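Local structure of exodeoxyribonuclease III (Archaeoglobus fulgidus, 2VOA) at residues A[126-131]-A[176-181]; A[135-140]-A[222-227]; A[233-238]-A[247-252]. The protein cleaves DNA at abasic sites as an AP endonuclease of the DNase I-like superfamily, probably with the help of bound magnesium or manganese ions. The protein carries 1 engineered substitution. All blocks are in the same frame, centred on the assembly; numbering follows the deposited sequence.

Contact 1: residues A[126-131]-A[176-181]; sequences RLYHYL and YKKILE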
ATOM      1  N   ARG A 126     -21.177  12.836  28.886  1.00 27.22           N
ATOM      2  CA  ARG A 126     -22.199  11.829  28.576  1.00 28.23           C
ATOM      3  C   ARG A 126     -21.717  10.439  28.976  1.00 28.43           C
ATOM      4  O   ARG A 126     -22.484   9.668  29.558  1.00 28.97           O
ATOM      5  CB  ARG A 126     -22.582  11.886  27.098  1.00 27.95           C
ATOM      6  CG  ARG A 126     -23.345  13.157  26.720  1.00 28.60           C
ATOM      7  CD  ARG A 126     -24.112  12.932  25.430  1.00 31.88           C
ATOM      8  NE  ARG A 126     -23.251  12.848  24.253  1.00 32.76           N
ATOM      9  CZ  ARG A 126     -23.540  12.121  23.171  1.00 31.80           C
ATOM     10  NH1 ARG A 126     -24.650  11.399  23.137  1.00 33.32           N
ATOM     11  NH2 ARG A 126     -22.725  12.106  22.133  1.00 31.92           N
ATOM     12  N   LEU A 127     -20.439  10.156  28.716  1.00 27.68           N
ATOM     13  CA  LEU A 127     -19.868   8.840  29.025  1.00 28.49           C
ATOM     14  C   LEU A 127     -19.880   8.618  30.531  1.00 28.26           C
ATOM     15  O   LEU A 127     -20.162   7.509  31.004  1.00 28.70           O
ATOM     16  CB  LEU A 127     -18.443   8.730  28.471  1.00 28.56           C
ATOM     17  CG  LEU A 127     -17.790   7.367  28.687  1.00 28.80           C
ATOM     18  CD1 LEU A 127     -18.636   6.274  28.055  1.00 29.06           C
ATOM     19  CD2 LEU A 127     -16.400   7.364  28.067  1.00 30.65           C
ATOM     20  N   TYR A 128     -19.573   9.663  31.291  1.00 28.25           N
ATOM     21  CA  TYR A 128     -19.691   9.594  32.755  1.00 27.58           C
ATOM     22  C   TYR A 128     -21.074   9.102  33.208  1.00 28.16           C
ATOM     23  O   TYR A 128     -21.190   8.130  33.956  1.00 27.77           O
ATOM     24  CB  TYR A 128     -19.390  10.980  33.380  1.00 28.52           C
ATOM     25  CG  TYR A 128     -19.643  11.021  34.879  1.00 28.07           C
ATOM     26  CD1 TYR A 128     -20.856  11.498  35.389  1.00 31.27           C
ATOM     27  CD2 TYR A 128     -18.677  10.556  35.781  1.00 30.19           C
ATOM     28  CE1 TYR A 128     -21.090  11.529  36.771  1.00 29.46           C
ATOM     29  CE2 TYR A 128     -18.900  10.578  37.165  1.00 30.34           C
ATOM     30  CZ  TYR A 128     -20.118  11.060  37.642  1.00 30.33           C
ATOM     31  OH  TYR A 128     -20.373  11.099  38.992  1.00 32.04           O
ATOM     32  N   HIS A 129     -22.123   9.755  32.722  1.00 28.04           N
ATOM     33  CA  HIS A 129     -23.476   9.399  33.145  1.00 28.90           C
ATOM     34  C   HIS A 129     -23.871   8.009  32.649  1.00 29.74           C
ATOM     35  O   HIS A 129     -24.530   7.247  33.373  1.00 30.14           O
ATOM     36  CB  HIS A 129     -24.445  10.504  32.744  1.00 29.40           C
ATOM     37  CG  HIS A 129     -24.209  11.768  33.507  1.00 30.88           C
ATOM     38  ND1 HIS A 129     -24.443  11.861  34.864  1.00 32.16           N
ATOM     39  CD2 HIS A 129     -23.716  12.969  33.124  1.00 31.90           C
ATOM     40  CE1 HIS A 129     -24.132  13.079  35.278  1.00 33.52           C
ATOM     41  NE2 HIS A 129     -23.681  13.769  34.246  1.00 34.05           N
ATOM     42  N   TYR A 130     -23.407   7.670  31.449  1.00 29.39           N
ATOM     43  CA  TYR A 130     -23.679   6.360  30.853  1.00 29.60           C
ATOM     44  C   TYR A 130     -23.088   5.224  31.699  1.00 29.47           C
ATOM     45  O   TYR A 130     -23.789   4.244  32.026  1.00 29.55           O
ATOM     46  CB  TYR A 130     -23.197   6.332  29.398  1.00 31.31           C
ATOM     47  CG  TYR A 130     -23.241   4.969  28.732  1.00 32.41           C
ATOM     48  CD1 TYR A 130     -24.423   4.451  28.199  1.00 35.71           C
ATOM     49  CD2 TYR A 130     -22.080   4.196  28.635  1.00 34.07           C
ATOM     50  CE1 TYR A 130     -24.439   3.174  27.573  1.00 34.23           C
ATOM     51  CE2 TYR A 130     -22.095   2.938  28.029  1.00 34.41           C
ATOM     52  CZ  TYR A 130     -23.262   2.449  27.493  1.00 35.13           C
ATOM     53  OH  TYR A 130     -23.263   1.198  26.895  1.00 37.16           O
ATOM     54  N   LEU A 131     -21.820   5.366  32.079  1.00 28.57           N
ATOM     55  CA  LEU A 131     -21.145   4.342  32.892  1.00 28.72           C
ATOM     56  C   LEU A 131     -21.630   4.325  34.335  1.00 29.08           C
ATOM     57  O   LEU A 131     -21.780   3.259  34.918  1.00 29.58           O
ATOM     58  CB  LEU A 131     -19.642   4.538  32.843  1.00 28.70           C
ATOM     59  CG  LEU A 131     -19.080   4.360  31.423  1.00 29.63           C
ATOM     60  CD1 LEU A 131     -17.625   4.811  31.427  1.00 31.27           C
ATOM     61  CD2 LEU A 131     -19.246   2.931  30.874  1.00 30.90           C
ATOM     62  N   TYR A 176     -12.125  13.311  32.014  1.00 27.90           N
ATOM     63  CA  TYR A 176     -11.764  11.902  31.946  1.00 29.30           C
ATOM     64  C   TYR A 176     -11.579  11.378  33.375  1.00 29.22           C
ATOM     65  O   TYR A 176     -12.139  10.337  33.752  1.00 29.34           O
ATOM     66  CB  TYR A 176     -10.485  11.773  31.126  1.00 29.07           C
ATOM     67  CG  TYR A 176      -9.927  10.386  31.027  1.00 28.75           C
ATOM     68  CD1 TYR A 176     -10.581   9.404  30.293  1.00 28.68           C
ATOM     69  CD2 TYR A 176      -8.737  10.049  31.677  1.00 30.32           C
ATOM     70  CE1 TYR A 176     -10.071   8.127  30.176  1.00 30.83           C
ATOM     71  CE2 TYR A 176      -8.191   8.748  31.557  1.00 29.80           C
ATOM     72  CZ  TYR A 176      -8.862   7.803  30.816  1.00 28.95           C
ATOM     73  OH  TYR A 176      -8.360   6.535  30.690  1.00 29.09           O
ATOM     74  N   LYS A 177     -10.841  12.126  34.182  1.00 29.44           N
ATOM     75  CA  LYS A 177     -10.604  11.711  35.578  1.00 30.07           C
ATOM     76  C   LYS A 177     -11.896  11.620  36.388  1.00 29.56           C
ATOM     77  O   LYS A 177     -12.002  10.779  37.276  1.00 30.79           O
ATOM     78  CB  LYS A 177      -9.578  12.604  36.248  1.00 30.81           C
ATOM     79  CG  LYS A 177      -8.187  12.479  35.607  1.00 32.21           C
ATOM     80  CD  LYS A 177      -7.320  13.628  36.111  1.00 39.05           C
ATOM     81  CE  LYS A 177      -5.892  13.218  36.205  1.00 42.30           C
ATOM     82  NZ  LYS A 177      -5.254  13.801  37.449  1.00 43.43           N
ATOM     83  N   LYS A 178     -12.892  12.447  36.056  1.00 28.76           N
ATOM     84  CA  LYS A 178     -14.201  12.357  36.695  1.00 29.28           C
ATOM     85  C   LYS A 178     -14.815  10.962  36.523  1.00 29.55           C
ATOM     86  O   LYS A 178     -15.435  10.419  37.452  1.00 30.40           O
ATOM     87  CB  LYS A 178     -15.122  13.436  36.108  1.00 29.39           C
ATOM     88  CG  LYS A 178     -16.524  13.464  36.683  1.00 30.27           C
ATOM     89  CD  LYS A 178     -17.387  14.492  35.955  1.00 30.39           C
ATOM     90  CE  LYS A 178     -18.845  14.364  36.351  1.00 33.21           C
ATOM     91  NZ  LYS A 178     -19.666  15.548  35.999  1.00 33.13           N
ATOM     92  N   ILE A 179     -14.616  10.372  35.347  1.00 28.87           N
ATOM     93  CA  ILE A 179     -15.104   9.015  35.076  1.00 29.43           C
ATOM     94  C   ILE A 179     -14.298   7.992  35.872  1.00 29.66           C
ATOM     95  O   ILE A 179     -14.872   7.092  36.476  1.00 29.91           O
ATOM     96  CB  ILE A 179     -15.042   8.650  33.582  1.00 29.57           C
ATOM     97  CG1 ILE A 179     -15.681   9.766  32.706  1.00 29.49           C
ATOM     98  CG2 ILE A 179     -15.761   7.315  33.344  1.00 28.71           C
ATOM     99  CD1 ILE A 179     -15.539   9.554  31.146  1.00 31.41           C
ATOM    100  N   LEU A 180     -12.976   8.123  35.887  1.00 30.05           N
ATOM    101  CA  LEU A 180     -12.147   7.202  36.690  1.00 31.27           C
ATOM    102  C   LEU A 180     -12.607   7.139  38.152  1.00 31.69           C
ATOM    103  O   LEU A 180     -12.564   6.085  38.789  1.00 32.02           O
ATOM    104  CB  LEU A 180     -10.673   7.632  36.654  1.00 32.16           C
ATOM    105  CG  LEU A 180      -9.957   7.560  35.299  1.00 35.18           C
ATOM    106  CD1 LEU A 180      -8.430   7.655  35.501  1.00 37.37           C
ATOM    107  CD2 LEU A 180     -10.318   6.328  34.535  1.00 36.21           C
ATOM    108  N   GLU A 181     -13.036   8.288  38.678  1.00 31.98           N
ATOM    109  CA  GLU A 181     -13.440   8.403  40.080  1.00 33.94           C
ATOM    110  C   GLU A 181     -14.672   7.556  40.422  1.00 32.83           C
ATOM    111  O   GLU A 181     -14.989   7.354  41.603  1.00 33.18           O
ATOM    112  CB  GLU A 181     -13.704   9.866  40.439  1.00 34.06           C
ATOM    113  CG  GLU A 181     -12.460  10.694  40.677  1.00 37.38           C
ATOM    114  CD  GLU A 181     -12.787  12.186  40.885  1.00 38.63           C
ATOM    115  OE1 GLU A 181     -13.986  12.556  40.984  1.00 42.99           O
ATOM    116  OE2 GLU A 181     -11.834  12.995  40.940  1.00 45.65           O
TER
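Y128, L127 and L131 pack against I179 and K178 where helices 115-134 and 170-180 run side by side, their short segments 9.3 Å apart between axes and 10° from parallel. I179 faces three residues of the other helix: on its longer branch CG1 lies against Y128 CB and CD1 stands 3.9 Å from L127 CD2, and its CG2 methyl reaches L131 CD1 at 3.7 Å; L127 and the isoleucine meet at about a right angle. Both helices cover one side of a mixed sheet, in keeping with the layered alpha/beta sandwich of the DNase I-like fold: L127, L131 and I179 touch W143 of strand 141-144. Farther from the sheet the contact turns aromatic and polar. With CG anti to the backbone N (chi1 174°), Y128 extends its ring toward the other helix, and the stretched chain of K178 passes across one face. K178 CE sits 3.5 Å from the Y128 ring centroid, a CH-pi contact, while K178 NZ lies 4.5 Å from that centroid in a cation-pi arrangement. With an alanine in place of Y128, the K178 chain loses the aromatic face it lies across and would probably be steadied mainly by its salt bridge to E125, with a gap opened beside I179. E125 sits about one turn before Y128, and I179 CA abuts the tyrosine ring at its edge.

Contact 2: residues A[135-140]-A[222-227]; sequences VDFRSF and ATPPLA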
ATOM      1  N   VAL A 135     -22.795   0.526  34.765  1.00 30.56           N
ATOM      2  CA  VAL A 135     -21.708  -0.347  35.254  1.00 30.24           C
ATOM      3  C   VAL A 135     -21.905  -0.814  36.704  1.00 30.49           C
ATOM      4  O   VAL A 135     -22.172  -0.006  37.606  1.00 30.90           O
ATOM      5  CB  VAL A 135     -20.320   0.309  35.103  1.00 30.15           C
ATOM      6  CG1 VAL A 135     -19.245  -0.541  35.809  1.00 29.74           C
ATOM      7  CG2 VAL A 135     -19.966   0.472  33.635  1.00 30.48           C
ATOM      8  N   ASP A 136     -21.754  -2.116  36.920  1.00 30.34           N
ATOM      9  CA  ASP A 136     -21.822  -2.659  38.274  1.00 30.34           C
ATOM     10  C   ASP A 136     -20.386  -2.736  38.767  1.00 30.63           C
ATOM     11  O   ASP A 136     -19.607  -3.550  38.272  1.00 30.08           O
ATOM     12  CB  ASP A 136     -22.495  -4.038  38.267  1.00 30.33           C
ATOM     13  CG  ASP A 136     -22.515  -4.689  39.639  1.00 31.54           C
ATOM     14  OD1 ASP A 136     -22.011  -4.086  40.610  1.00 29.46           O
ATOM     15  OD2 ASP A 136     -23.084  -5.800  39.754  1.00 35.11           O
ATOM     16  N   PHE A 137     -20.040  -1.882  39.733  1.00 30.07           N
ATOM     17  CA  PHE A 137     -18.649  -1.791  40.187  1.00 29.88           C
ATOM     18  C   PHE A 137     -18.235  -2.912  41.145  1.00 29.86           C
ATOM     19  O   PHE A 137     -17.061  -3.033  41.475  1.00 30.23           O
ATOM     20  CB  PHE A 137     -18.338  -0.395  40.747  1.00 30.21           C
ATOM     21  CG  PHE A 137     -18.201   0.643  39.674  1.00 29.72           C
ATOM     22  CD1 PHE A 137     -19.323   1.298  39.167  1.00 31.21           C
ATOM     23  CD2 PHE A 137     -16.950   0.917  39.125  1.00 31.04           C
ATOM     24  CE1 PHE A 137     -19.185   2.239  38.147  1.00 32.04           C
ATOM     25  CE2 PHE A 137     -16.812   1.831  38.110  1.00 31.71           C
ATOM     26  CZ  PHE A 137     -17.923   2.500  37.617  1.00 30.44           C
ATOM     27  N   ARG A 138     -19.202  -3.721  41.565  1.00 29.78           N
ATOM     28  CA  ARG A 138     -18.944  -4.958  42.309  1.00 30.76           C
ATOM     29  C   ARG A 138     -18.843  -6.182  41.392  1.00 31.28           C
ATOM     30  O   ARG A 138     -18.685  -7.320  41.882  1.00 31.31           O
ATOM     31  CB  ARG A 138     -20.037  -5.203  43.362  1.00 31.32           C
ATOM     32  CG  ARG A 138     -20.244  -4.051  44.319  1.00 34.87           C
ATOM     33  CD  ARG A 138     -20.704  -4.560  45.681  1.00 41.26           C
ATOM     34  NE  ARG A 138     -19.566  -4.717  46.591  1.00 47.31           N
ATOM     35  CZ  ARG A 138     -19.476  -5.613  47.574  1.00 49.51           C
ATOM     36  NH1 ARG A 138     -20.454  -6.488  47.807  1.00 49.71           N
ATOM     37  NH2 ARG A 138     -18.380  -5.639  48.327  1.00 52.06           N
ATOM     38  N   SER A 139     -18.994  -5.961  40.084  1.00 30.78           N
ATOM     39  CA  SER A 139     -18.801  -7.014  39.073  1.00 31.44           C
ATOM     40  C   SER A 139     -17.492  -6.792  38.327  1.00 30.30           C
ATOM     41  O   SER A 139     -16.860  -5.742  38.467  1.00 29.28           O
ATOM     42  CB  SER A 139     -19.945  -7.018  38.042  1.00 32.25           C
ATOM     43  OG  SER A 139     -19.815  -5.972  37.062  1.00 36.56           O
ATOM     44  N   PHE A 140     -17.102  -7.779  37.524  1.00 28.88           N
ATOM     45  CA  PHE A 140     -15.988  -7.613  36.594  1.00 28.67           C
ATOM     46  C   PHE A 140     -16.425  -6.870  35.335  1.00 28.72           C
ATOM     47  O   PHE A 140     -17.236  -7.373  34.550  1.00 28.92           O
ATOM     48  CB  PHE A 140     -15.429  -8.963  36.144  1.00 27.80           C
ATOM     49  CG  PHE A 140     -14.737  -9.760  37.217  1.00 27.98           C
ATOM     50  CD1 PHE A 140     -14.364 -11.083  36.937  1.00 28.39           C
ATOM     51  CD2 PHE A 140     -14.429  -9.222  38.465  1.00 28.22           C
ATOM     52  CE1 PHE A 140     -13.702 -11.871  37.901  1.00 27.18           C
ATOM     53  CE2 PHE A 140     -13.770 -10.006  39.453  1.00 28.94           C
ATOM     54  CZ  PHE A 140     -13.415 -11.340  39.163  1.00 27.65           C
ATOM     55  N   ALA A 222     -10.278  -1.093  34.791  1.00 29.76           N
ATOM     56  CA  ALA A 222     -10.995  -2.248  35.335  1.00 28.90           C
ATOM     57  C   ALA A 222     -11.720  -1.871  36.630  1.00 28.26           C
ATOM     58  O   ALA A 222     -11.246  -1.022  37.411  1.00 28.42           O
ATOM     59  CB  ALA A 222     -10.006  -3.395  35.589  1.00 29.76           C
ATOM     60  N   THR A 223     -12.874  -2.498  36.872  1.00 28.10           N
ATOM     61  CA  THR A 223     -13.590  -2.258  38.120  1.00 27.80           C
ATOM     62  C   THR A 223     -12.750  -2.811  39.267  1.00 27.49           C
ATOM     63  O   THR A 223     -11.867  -3.640  39.025  1.00 28.35           O
ATOM     64  CB  THR A 223     -14.956  -2.980  38.126  1.00 28.39           C
ATOM     65  OG1 THR A 223     -14.772  -4.360  37.761  1.00 28.37           O
ATOM     66  CG2 THR A 223     -15.927  -2.270  37.180  1.00 28.43           C
ATOM     67  N   PRO A 224     -12.972  -2.323  40.509  1.00 28.40           N
ATOM     68  CA  PRO A 224     -12.085  -2.760  41.606  1.00 27.82           C
ATOM     69  C   PRO A 224     -11.831  -4.279  41.781  1.00 27.98           C
ATOM     70  O   PRO A 224     -10.669  -4.655  41.925  1.00 28.49           O
ATOM     71  CB  PRO A 224     -12.687  -2.112  42.864  1.00 28.26           C
ATOM     72  CG  PRO A 224     -13.524  -0.939  42.335  1.00 29.47           C
ATOM     73  CD  PRO A 224     -13.977  -1.332  40.941  1.00 28.69           C
ATOM     74  N   PRO A 225     -12.881  -5.142  41.726  1.00 27.77           N
ATOM     75  CA  PRO A 225     -12.643  -6.572  41.973  1.00 27.90           C
ATOM     76  C   PRO A 225     -11.825  -7.224  40.857  1.00 27.21           C
ATOM     77  O   PRO A 225     -11.081  -8.167  41.122  1.00 27.39           O
ATOM     78  CB  PRO A 225     -14.050  -7.190  42.026  1.00 27.28           C
ATOM     79  CG  PRO A 225     -15.001  -6.138  41.712  1.00 29.03           C
ATOM     80  CD  PRO A 225     -14.300  -4.861  41.420  1.00 28.30           C
ATOM     81  N   LEU A 226     -11.968  -6.728  39.633  1.00 27.45           N
ATOM     82  CA  LEU A 226     -11.157  -7.201  38.524  1.00 27.90           C
ATOM     83  C   LEU A 226      -9.728  -6.633  38.580  1.00 28.80           C
ATOM     84  O   LEU A 226      -8.744  -7.367  38.385  1.00 28.60           O
ATOM     85  CB  LEU A 226     -11.839  -6.883  37.195  1.00 28.79           C
ATOM     86  CG  LEU A 226     -11.087  -7.402  35.971  1.00 27.32           C
ATOM     87  CD1 LEU A 226     -10.833  -8.942  36.100  1.00 28.45           C
ATOM     88  CD2 LEU A 226     -11.828  -7.066  34.679  1.00 29.16           C
ATOM     89  N   ALA A 227      -9.620  -5.344  38.884  1.00 28.58           N
ATOM     90  CA  ALA A 227      -8.308  -4.696  39.039  1.00 28.81           C
ATOM     91  C   ALA A 227      -7.449  -5.387  40.099  1.00 29.46           C
ATOM     92  O   ALA A 227      -6.233  -5.524  39.919  1.00 30.02           O
ATOM     93  CB  ALA A 227      -8.496  -3.218  39.367  1.00 29.81           C
TER
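T223 and S139 make the one hydrogen bond between loop 135-140 and segment 222-227: T223 OG1 donates to S139 O over 2.6 Å, lying in the carbonyl plane with a C=O...donor angle of 146°. The threonine torsion (chi1 51°) sets OG1 between its own backbone N and carbonyl carbon and turns the methyl CG2 anti to the carbonyl carbon, where T223 CG2 rests 3.9 Å from F137 CD2 and close to V135 CG1. Although T223 occupies the N-cap position of helix 224-227, its hydroxyl makes no capping bond; besides S139 O it is hydrogen-bonded to A141 N. The two prolines that begin the helix press on the loop. P225 CD approaches F137 O to 3.3 Å, and P224 CD lies at the edge of the F137 ring. F140 closes the other end, with L226 CD1 over one face of its ring, 4.2 Å from the centroid, and P225 CB in the plane at the edge, 3.8 Å from F140 CE2.

Behind these contacts stands the loop's own bonding, which probably fixes the turn that carries S139 O. Residues 136-139 form a type I beta turn in which D136 O is gripped twice: S139 OG donates to D136 O at 2.7 Å, and the backbone N of the same serine bonds there too. R138 N meets D136 OD1 from above the carboxylate plane at 3.0 Å, which makes an Asx turn. V135 CG1 lies over the rim of one F137 face, and F184 meets F137 edge-to-face. The loop carries the chain from helix 115-134 into strand 141-144, beside strand 218-222, while F140 touches I99 of strand 99-105 and L226 packs on F255 of strand 251-255.

Contact 3: residues A[233-238]-A[247-252]; sequences CYADIK and DHLPLV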
ATOM      1  N   CYS A 233       0.500  -5.673  32.919  1.00 28.95           N
ATOM      2  CA  CYS A 233      -0.044  -4.765  31.935  1.00 29.49           C
ATOM      3  C   CYS A 233       1.162  -4.143  31.255  1.00 30.04           C
ATOM      4  O   CYS A 233       2.140  -3.781  31.922  1.00 30.25           O
ATOM      5  CB  CYS A 233      -0.911  -3.694  32.583  1.00 29.69           C
ATOM      6  SG  CYS A 233      -1.734  -2.580  31.405  1.00 31.25           S
ATOM      7  N   TYR A 234       1.115  -4.076  29.936  1.00 30.03           N
ATOM      8  CA  TYR A 234       2.244  -3.561  29.168  1.00 30.34           C
ATOM      9  C   TYR A 234       1.795  -3.148  27.774  1.00 31.06           C
ATOM     10  O   TYR A 234       0.749  -3.596  27.289  1.00 31.02           O
ATOM     11  CB  TYR A 234       3.340  -4.631  29.052  1.00 31.56           C
ATOM     12  CG  TYR A 234       2.832  -5.980  28.565  1.00 31.48           C
ATOM     13  CD1 TYR A 234       2.783  -6.283  27.200  1.00 33.17           C
ATOM     14  CD2 TYR A 234       2.381  -6.954  29.480  1.00 33.85           C
ATOM     15  CE1 TYR A 234       2.314  -7.534  26.751  1.00 32.35           C
ATOM     16  CE2 TYR A 234       1.901  -8.195  29.046  1.00 33.77           C
ATOM     17  CZ  TYR A 234       1.880  -8.486  27.688  1.00 33.45           C
ATOM     18  OH  TYR A 234       1.405  -9.725  27.297  1.00 34.59           O
ATOM     19  N   ALA A 235       2.594  -2.288  27.148  1.00 31.39           N
ATOM     20  CA  ALA A 235       2.403  -1.904  25.756  1.00 31.87           C
ATOM     21  C   ALA A 235       3.354  -2.724  24.909  1.00 31.65           C
ATOM     22  O   ALA A 235       4.532  -2.857  25.243  1.00 33.39           O
ATOM     23  CB  ALA A 235       2.639  -0.385  25.549  1.00 32.06           C
ATOM     24  N   ASP A 236       2.849  -3.282  23.822  1.00 31.11           N
ATOM     25  CA  ASP A 236       3.678  -4.115  22.933  1.00 31.00           C
ATOM     26  C   ASP A 236       4.271  -3.313  21.774  1.00 31.25           C
ATOM     27  O   ASP A 236       3.566  -2.956  20.834  1.00 31.16           O
ATOM     28  CB  ASP A 236       2.846  -5.299  22.424  1.00 30.86           C
ATOM     29  CG  ASP A 236       3.668  -6.324  21.644  1.00 32.07           C
ATOM     30  OD1 ASP A 236       3.055  -7.341  21.228  1.00 31.20           O
ATOM     31  OD2 ASP A 236       4.902  -6.133  21.455  1.00 32.38           O
ATOM     32  N   ILE A 237       5.573  -3.021  21.855  1.00 31.22           N
ATOM     33  CA  ILE A 237       6.263  -2.222  20.833  1.00 30.85           C
ATOM     34  C   ILE A 237       6.478  -2.974  19.499  1.00 31.20           C
ATOM     35  O   ILE A 237       6.667  -2.355  18.436  1.00 30.98           O
ATOM     36  CB  ILE A 237       7.620  -1.650  21.383  1.00 31.62           C
ATOM     37  CG1 ILE A 237       8.203  -0.544  20.473  1.00 31.13           C
ATOM     38  CG2 ILE A 237       8.634  -2.759  21.595  1.00 31.48           C
ATOM     39  CD1 ILE A 237       7.342   0.677  20.339  1.00 32.98           C
ATOM     40  N   LYS A 238       6.466  -4.308  19.544  1.00 31.14           N
ATOM     41  CA  LYS A 238       6.814  -5.103  18.353  1.00 32.12           C
ATOM     42  C   LYS A 238       5.978  -4.779  17.086  1.00 31.26           C
ATOM     43  O   LYS A 238       6.566  -4.518  16.021  1.00 31.79           O
ATOM     44  CB  LYS A 238       6.829  -6.607  18.663  1.00 32.53           C
ATOM     45  CG  LYS A 238       7.938  -7.010  19.611  1.00 36.47           C
ATOM     46  CD  LYS A 238       7.953  -8.514  19.836  1.00 42.17           C
ATOM     47  CE  LYS A 238       8.902  -8.874  20.978  1.00 46.05           C
ATOM     48  NZ  LYS A 238       8.319  -9.964  21.832  1.00 48.22           N
ATOM     49  N   ASP A 247      -0.050   3.566  13.936  1.00 28.83           N
ATOM     50  CA  ASP A 247       0.672   4.544  14.762  1.00 28.92           C
ATOM     51  C   ASP A 247       0.548   4.248  16.268  1.00 28.86           C
ATOM     52  O   ASP A 247       1.380   4.706  17.054  1.00 30.05           O
ATOM     53  CB  ASP A 247       0.313   6.013  14.422  1.00 28.61           C
ATOM     54  CG  ASP A 247      -1.188   6.261  14.254  1.00 28.83           C
ATOM     55  OD1 ASP A 247      -2.036   5.370  14.559  1.00 31.12           O
ATOM     56  OD2 ASP A 247      -1.529   7.403  13.855  1.00 28.50           O
ATOM     57  N   HIS A 248      -0.462   3.466  16.658  1.00 28.47           N
ATOM     58  CA  HIS A 248      -0.622   3.022  18.053  1.00 29.48           C
ATOM     59  C   HIS A 248       0.009   1.641  18.302  1.00 30.35           C
ATOM     60  O   HIS A 248       0.193   0.857  17.354  1.00 30.64           O
ATOM     61  CB  HIS A 248      -2.110   2.981  18.429  1.00 29.87           C
ATOM     62  CG  HIS A 248      -2.738   4.329  18.510  1.00 30.91           C
ATOM     63  ND1 HIS A 248      -3.169   4.876  19.706  1.00 33.06           N
ATOM     64  CD2 HIS A 248      -3.058   5.220  17.547  1.00 31.81           C
ATOM     65  CE1 HIS A 248      -3.683   6.068  19.473  1.00 32.37           C
ATOM     66  NE2 HIS A 248      -3.620   6.309  18.177  1.00 34.09           N
ATOM     67  N   LEU A 249       0.290   1.353  19.581  1.00 30.69           N
ATOM     68  CA  LEU A 249       0.723   0.031  20.060  1.00 31.89           C
ATOM     69  C   LEU A 249      -0.460  -0.678  20.763  1.00 31.07           C
ATOM     70  O   LEU A 249      -1.285  -0.001  21.404  1.00 31.89           O
ATOM     71  CB  LEU A 249       1.810   0.197  21.144  1.00 32.59           C
ATOM     72  CG  LEU A 249       3.246   0.592  20.826  1.00 33.61           C
ATOM     73  CD1 LEU A 249       3.337   2.023  20.303  1.00 33.09           C
ATOM     74  CD2 LEU A 249       4.085   0.436  22.074  1.00 33.29           C
ATOM     75  N   PRO A 250      -0.540  -2.031  20.691  1.00 30.73           N
ATOM     76  CA  PRO A 250      -1.495  -2.694  21.591  1.00 30.23           C
ATOM     77  C   PRO A 250      -1.125  -2.480  23.061  1.00 30.41           C
ATOM     78  O   PRO A 250       0.074  -2.454  23.418  1.00 30.59           O
ATOM     79  CB  PRO A 250      -1.320  -4.196  21.259  1.00 31.36           C
ATOM     80  CG  PRO A 250      -0.814  -4.208  19.879  1.00 31.06           C
ATOM     81  CD  PRO A 250       0.142  -3.022  19.835  1.00 31.71           C
ATOM     82  N   LEU A 251      -2.145  -2.338  23.896  1.00 30.18           N
ATOM     83  CA  LEU A 251      -1.971  -2.286  25.336  1.00 30.67           C
ATOM     84  C   LEU A 251      -2.642  -3.564  25.862  1.00 30.87           C
ATOM     85  O   LEU A 251      -3.780  -3.868  25.461  1.00 30.22           O
ATOM     86  CB  LEU A 251      -2.608  -1.014  25.922  1.00 31.22           C
ATOM     87  CG  LEU A 251      -2.486  -0.844  27.440  1.00 33.15           C
ATOM     88  CD1 LEU A 251      -1.018  -0.646  27.846  1.00 36.71           C
ATOM     89  CD2 LEU A 251      -3.387   0.325  27.916  1.00 32.81           C
ATOM     90  N   VAL A 252      -1.911  -4.320  26.689  1.00 29.57           N
ATOM     91  CA  VAL A 252      -2.313  -5.675  27.121  1.00 29.53           C
ATOM     92  C   VAL A 252      -2.404  -5.710  28.645  1.00 29.25           C
ATOM     93  O   VAL A 252      -1.521  -5.173  29.325  1.00 29.63           O
ATOM     94  CB  VAL A 252      -1.294  -6.756  26.647  1.00 29.23           C
ATOM     95  CG1 VAL A 252      -1.782  -8.180  26.987  1.00 31.57           C
ATOM     96  CG2 VAL A 252      -1.018  -6.626  25.137  1.00 31.12           C
TER
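Y234 and V252 form an antiparallel hydrogen-bonded pair and set their side chains side by side on the same face of the sheet. From CB, the Y234 torsion (chi1 51°) places CG between the backbone N and the carbonyl carbon, bringing the ring alongside V252 rather than away from it. V252 CB then lies over one face of the ring, toward the rim, in a CH-pi contact. On that side of the ring Y234 CD1 and CE1 both meet V252 CB, CE1 at 3.7 Å, CZ is nearest to V252 CG1, and the hydroxyl tip, Y234 OH, is 3.6 Å from the same methyl. Beneath the ring the backbone pairing is reciprocal: Y234 N donates to V252 O at 2.9 Å and V252 N to Y234 O at 2.8 Å. D236 N continues it, bonding to P250 O at 2.9 Å, while the D236 carboxylate caps K238 N through OD2 and takes W22 NE1 on OD1. A235 and L251 form a non-hydrogen-bonded pair on the other face. Beyond the strands L249 CD2 meets I237 CD1 at 3.7 Å. The segment 247-252 begins with D247 and H248, predicted metal ligands; H248, the predicted proton acceptor, bonds D218 through ND1. Strand 230-235 is outermost in its sheet within the chain, strand 251-255 runs between it and strand 2-8, and helix 187-191 covers C233 and L251.

Contacts 1 and 2 are neighbours, their centres about 15 Å apart, and they meet where L131 O lies 4.3 Å from F137 CE1; helix 115-134 runs from the first straight into the loop of the second. Both belong with the sheet that holds strands 141-144 and 218-222, whereas contact 3 belongs to the other sheet, its centre about 24 Å from that of contact 1 and 23 Å from that of contact 2. Nearest atoms lie about 5 Å from the bound nucleic acid in contact 3, 14 Å in contact 1 and 23 Å in contact 2, consistent with contact 3 lying at the predicted active site; the L127 side chain of contact 1 is about 10 Å from that of Y105, a predicted active-site residue.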